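PDB 2E8E: hypothetical protein Aq_1549 from Aquifex aeolicus, which belongs to the OsmC family and probably reduces peroxides with redox-active cysteines, although its own function is not established. Local coordinates for residues K86-G91 and S125-W130. Numbering follows the deposited sequence.
Sequences KYVAVG and SWEVKW
Glu127 and Lys86 meet diagonally across two neighbouring parallel strands, with Ser125, the direct cross-strand neighbour of Lys86, alongside the start of the lysine chain. Lys86 NZ reaches Glu127 OE1 at 2.5 Å, a very short salt bridge that meets the oxygen on its anti side, 35° out of the carboxylate plane. Lys86 runs out with its first three torsions near 180° and bends only at the last (chi4 58°), which turns the ammonium onto the carboxylate. On the way its CG passes Ser125 OG at 3.5 Å. Glu127 stands beside Val88 and points the same way, its CG 3.8 Å from Val88 CG2, so the isopropyl group flanks the base of the acid. With an alanine here in place of Glu127, the Lys86 ammonium would probably lose its countercharge and Val88 CG2 its packing partner. The backbones beneath follow the parallel pattern: Tyr87 and Ala89 each bond through both N and O to the residues flanking their partners, from Ser125 O to Lys129 N, and Gly91 N adds a bond to Lys129 O. Along the ladder, CA-H groups such as that of Lys86 lean on the same carbonyls. On the opposite face Tyr87 CB lies 4.0 Å from Trp126 CB, and the two rings diverge against helix 95-109; Tyr87 OH bonds to Ser46 of helix 34-56 and Trp126 NE1 to Glu95. At the far end Gly91 O sits over one face of the Trp130 indole, near its rim. Strand 80-90, paired on its other side with strand 60-72, is thus an inner strand of a mixed sheet. Its parallel junction with strand 121-130, connected through helices 95-109 and 111-116, forms a beta-alpha-beta crossover within the helix-backed sheet of the OsmC-like fold.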
ATOM      1  N   LYS A  86      14.290  -1.367   8.146  1.00 17.33           N
ATOM      2  CA  LYS A  86      15.493  -2.106   8.497  1.00 20.68           C
ATOM      3  C   LYS A  86      15.487  -3.441   7.765  1.00 21.47           C
ATOM      4  O   LYS A  86      14.543  -4.224   7.898  1.00 21.38           O
ATOM      5  CB  LYS A  86      15.549  -2.348  10.007  1.00 23.56           C
ATOM      6  CG  LYS A  86      16.775  -3.120  10.466  1.00 29.45           C
ATOM      7  CD  LYS A  86      16.748  -3.342  11.971  1.00 32.47           C
ATOM      8  CE  LYS A  86      17.959  -4.127  12.431  1.00 37.24           C
ATOM      9  NZ  LYS A  86      19.223  -3.433  12.065  1.00 39.69           N
ATOM     10  N   TYR A  87      16.537  -3.688   6.987  1.00 19.19           N
ATOM     11  CA  TYR A  87      16.667  -4.929   6.233  1.00 20.67           C
ATOM     12  C   TYR A  87      17.664  -5.841   6.938  1.00 21.57           C
ATOM     13  O   TYR A  87      18.773  -5.417   7.262  1.00 22.75           O
ATOM     14  CB  TYR A  87      17.202  -4.651   4.828  1.00 21.42           C
ATOM     15  CG  TYR A  87      16.353  -3.732   3.983  1.00 20.94           C
ATOM     16  CD1 TYR A  87      15.440  -4.245   3.061  1.00 20.27           C
ATOM     17  CD2 TYR A  87      16.479  -2.349   4.086  1.00 20.63           C
ATOM     18  CE1 TYR A  87      14.678  -3.399   2.254  1.00 21.63           C
ATOM     19  CE2 TYR A  87      15.722  -1.498   3.288  1.00 19.46           C
ATOM     20  CZ  TYR A  87      14.828  -2.027   2.373  1.00 20.56           C
ATOM     21  OH  TYR A  87      14.097  -1.184   1.568  1.00 21.85           O
ATOM     22  N   VAL A  88      17.270  -7.087   7.167  1.00 20.43           N
ATOM     23  CA  VAL A  88      18.155  -8.055   7.800  1.00 22.68           C
ATOM     24  C   VAL A  88      18.283  -9.257   6.872  1.00 21.93           C
ATOM     25  O   VAL A  88      17.305  -9.960   6.614  1.00 22.83           O
ATOM     26  CB  VAL A  88      17.603  -8.530   9.169  1.00 23.03           C
ATOM     27  CG1 VAL A  88      18.518  -9.602   9.757  1.00 25.97           C
ATOM     28  CG2 VAL A  88      17.492  -7.351  10.129  1.00 24.27           C
ATOM     29  N   ALA A  89      19.485  -9.479   6.346  1.00 22.34           N
ATOM     30  CA  ALA A  89      19.710 -10.616   5.464  1.00 21.91           C
ATOM     31  C   ALA A  89      20.361 -11.702   6.308  1.00 22.39           C
ATOM     32  O   ALA A  89      21.308 -11.432   7.046  1.00 22.89           O
ATOM     33  CB  ALA A  89      20.621 -10.227   4.307  1.00 23.57           C
ATOM     34  N   VAL A  90      19.844 -12.920   6.202  1.00 19.76           N
ATOM     35  CA  VAL A  90      20.357 -14.045   6.975  1.00 21.73           C
ATOM     36  C   VAL A  90      20.936 -15.101   6.048  1.00 21.89           C
ATOM     37  O   VAL A  90      20.271 -15.535   5.109  1.00 23.18           O
ATOM     38  CB  VAL A  90      19.224 -14.694   7.816  1.00 20.83           C
ATOM     39  CG1 VAL A  90      19.775 -15.832   8.658  1.00 22.49           C
ATOM     40  CG2 VAL A  90      18.556 -13.640   8.692  1.00 20.97           C
ATOM     41  N   GLY A  91      22.177 -15.513   6.315  1.00 22.54           N
ATOM     42  CA  GLY A  91      22.817 -16.525   5.493  1.00 23.06           C
ATOM     43  C   GLY A  91      24.261 -16.157   5.209  1.00 22.58           C
ATOM     44  O   GLY A  91      24.883 -15.437   5.983  1.00 23.17           O
ATOM     45  N   SER A 125      18.233   1.301   7.136  1.00 21.82           N
ATOM     46  CA  SER A 125      19.353   0.626   7.781  1.00 23.40           C
ATOM     47  C   SER A 125      19.334  -0.840   7.382  1.00 23.16           C
ATOM     48  O   SER A 125      18.320  -1.354   6.915  1.00 21.73           O
ATOM     49  CB  SER A 125      19.258   0.742   9.301  1.00 25.30           C
ATOM     50  OG  SER A 125      18.109   0.079   9.794  1.00 26.62           O
ATOM     51  N   TRP A 126      20.456  -1.522   7.566  1.00 23.61           N
ATOM     52  CA  TRP A 126      20.519  -2.928   7.206  1.00 24.61           C
ATOM     53  C   TRP A 126      21.612  -3.619   7.993  1.00 26.53           C
ATOM     54  O   TRP A 126      22.482  -2.970   8.577  1.00 26.32           O
ATOM     55  CB  TRP A 126      20.783  -3.073   5.707  1.00 24.65           C
ATOM     56  CG  TRP A 126      22.067  -2.437   5.275  1.00 26.27           C
ATOM     57  CD1 TRP A 126      23.316  -2.991   5.319  1.00 27.72           C
ATOM     58  CD2 TRP A 126      22.237  -1.102   4.787  1.00 27.38           C
ATOM     59  NE1 TRP A 126      24.253  -2.081   4.891  1.00 27.04           N
ATOM     60  CE2 TRP A 126      23.618  -0.912   4.561  1.00 28.53           C
ATOM     61  CE3 TRP A 126      21.355  -0.045   4.525  1.00 29.00           C
ATOM     62  CZ2 TRP A 126      24.140   0.292   4.081  1.00 28.29           C
ATOM     63  CZ3 TRP A 126      21.875   1.153   4.048  1.00 29.82           C
ATOM     64  CH2 TRP A 126      23.258   1.312   3.833  1.00 30.91           C
ATOM     65  N   GLU A 127      21.557  -4.943   8.010  1.00 25.30           N
ATOM     66  CA  GLU A 127      22.553  -5.721   8.719  1.00 28.35           C
ATOM     67  C   GLU A 127      22.501  -7.158   8.247  1.00 27.56           C
ATOM     68  O   GLU A 127      21.466  -7.640   7.780  1.00 24.63           O
ATOM     69  CB  GLU A 127      22.314  -5.664  10.229  1.00 31.49           C
ATOM     70  CG  GLU A 127      21.071  -6.390  10.704  1.00 36.94           C
ATOM     71  CD  GLU A 127      20.932  -6.369  12.216  1.00 40.71           C
ATOM     72  OE1 GLU A 127      20.780  -5.268  12.786  1.00 42.71           O
ATOM     73  OE2 GLU A 127      20.979  -7.453  12.838  1.00 43.44           O
ATOM     74  N   VAL A 128      23.632  -7.840   8.360  1.00 26.69           N
ATOM     75  CA  VAL A 128      23.703  -9.227   7.957  1.00 26.31           C
ATOM     76  C   VAL A 128      23.934 -10.109   9.167  1.00 26.53           C
ATOM     77  O   VAL A 128      24.621  -9.726  10.115  1.00 25.49           O
ATOM     78  CB  VAL A 128      24.854  -9.467   6.956  1.00 27.37           C
ATOM     79  CG1 VAL A 128      25.032 -10.959   6.718  1.00 30.63           C
ATOM     80  CG2 VAL A 128      24.565  -8.753   5.648  1.00 29.17           C
ATOM     81  N   LYS A 129      23.320 -11.282   9.135  1.00 25.60           N
ATOM     82  CA  LYS A 129      23.483 -12.269  10.182  1.00 26.72           C
ATOM     83  C   LYS A 129      24.069 -13.442   9.424  1.00 26.54           C
ATOM     84  O   LYS A 129      23.365 -14.136   8.690  1.00 25.20           O
ATOM     85  CB  LYS A 129      22.133 -12.638  10.802  1.00 29.95           C
ATOM     86  CG  LYS A 129      21.717 -11.735  11.952  1.00 35.21           C
ATOM     87  CD  LYS A 129      22.652 -11.917  13.145  1.00 39.53           C
ATOM     88  CE  LYS A 129      22.247 -11.041  14.316  1.00 41.57           C
ATOM     89  NZ  LYS A 129      23.137 -11.251  15.496  1.00 44.23           N
ATOM     90  N   TRP A 130      25.374 -13.636   9.568  1.00 26.81           N
ATOM     91  CA  TRP A 130      26.043 -14.719   8.873  1.00 25.90           C
ATOM     92  C   TRP A 130      25.653 -16.061   9.461  1.00 25.79           C
ATOM     93  O   TRP A 130      25.953 -16.361  10.621  1.00 24.79           O
ATOM     94  CB  TRP A 130      27.557 -14.535   8.938  1.00 28.83           C
ATOM     95  CG  TRP A 130      28.270 -15.456   8.018  1.00 30.96           C
ATOM     96  CD1 TRP A 130      28.623 -16.755   8.260  1.00 32.93           C
ATOM     97  CD2 TRP A 130      28.670 -15.174   6.673  1.00 32.84           C
ATOM     98  NE1 TRP A 130      29.218 -17.299   7.148  1.00 34.18           N
ATOM     99  CE2 TRP A 130      29.260 -16.351   6.158  1.00 33.86           C
ATOM    100  CE3 TRP A 130      28.587 -14.042   5.851  1.00 32.74           C
ATOM    101  CZ2 TRP A 130      29.765 -16.429   4.855  1.00 34.64           C
ATOM    102  CZ3 TRP A 130      29.089 -14.119   4.554  1.00 33.13           C
ATOM    103  CH2 TRP A 130      29.672 -15.305   4.071  1.00 34.30           C
TER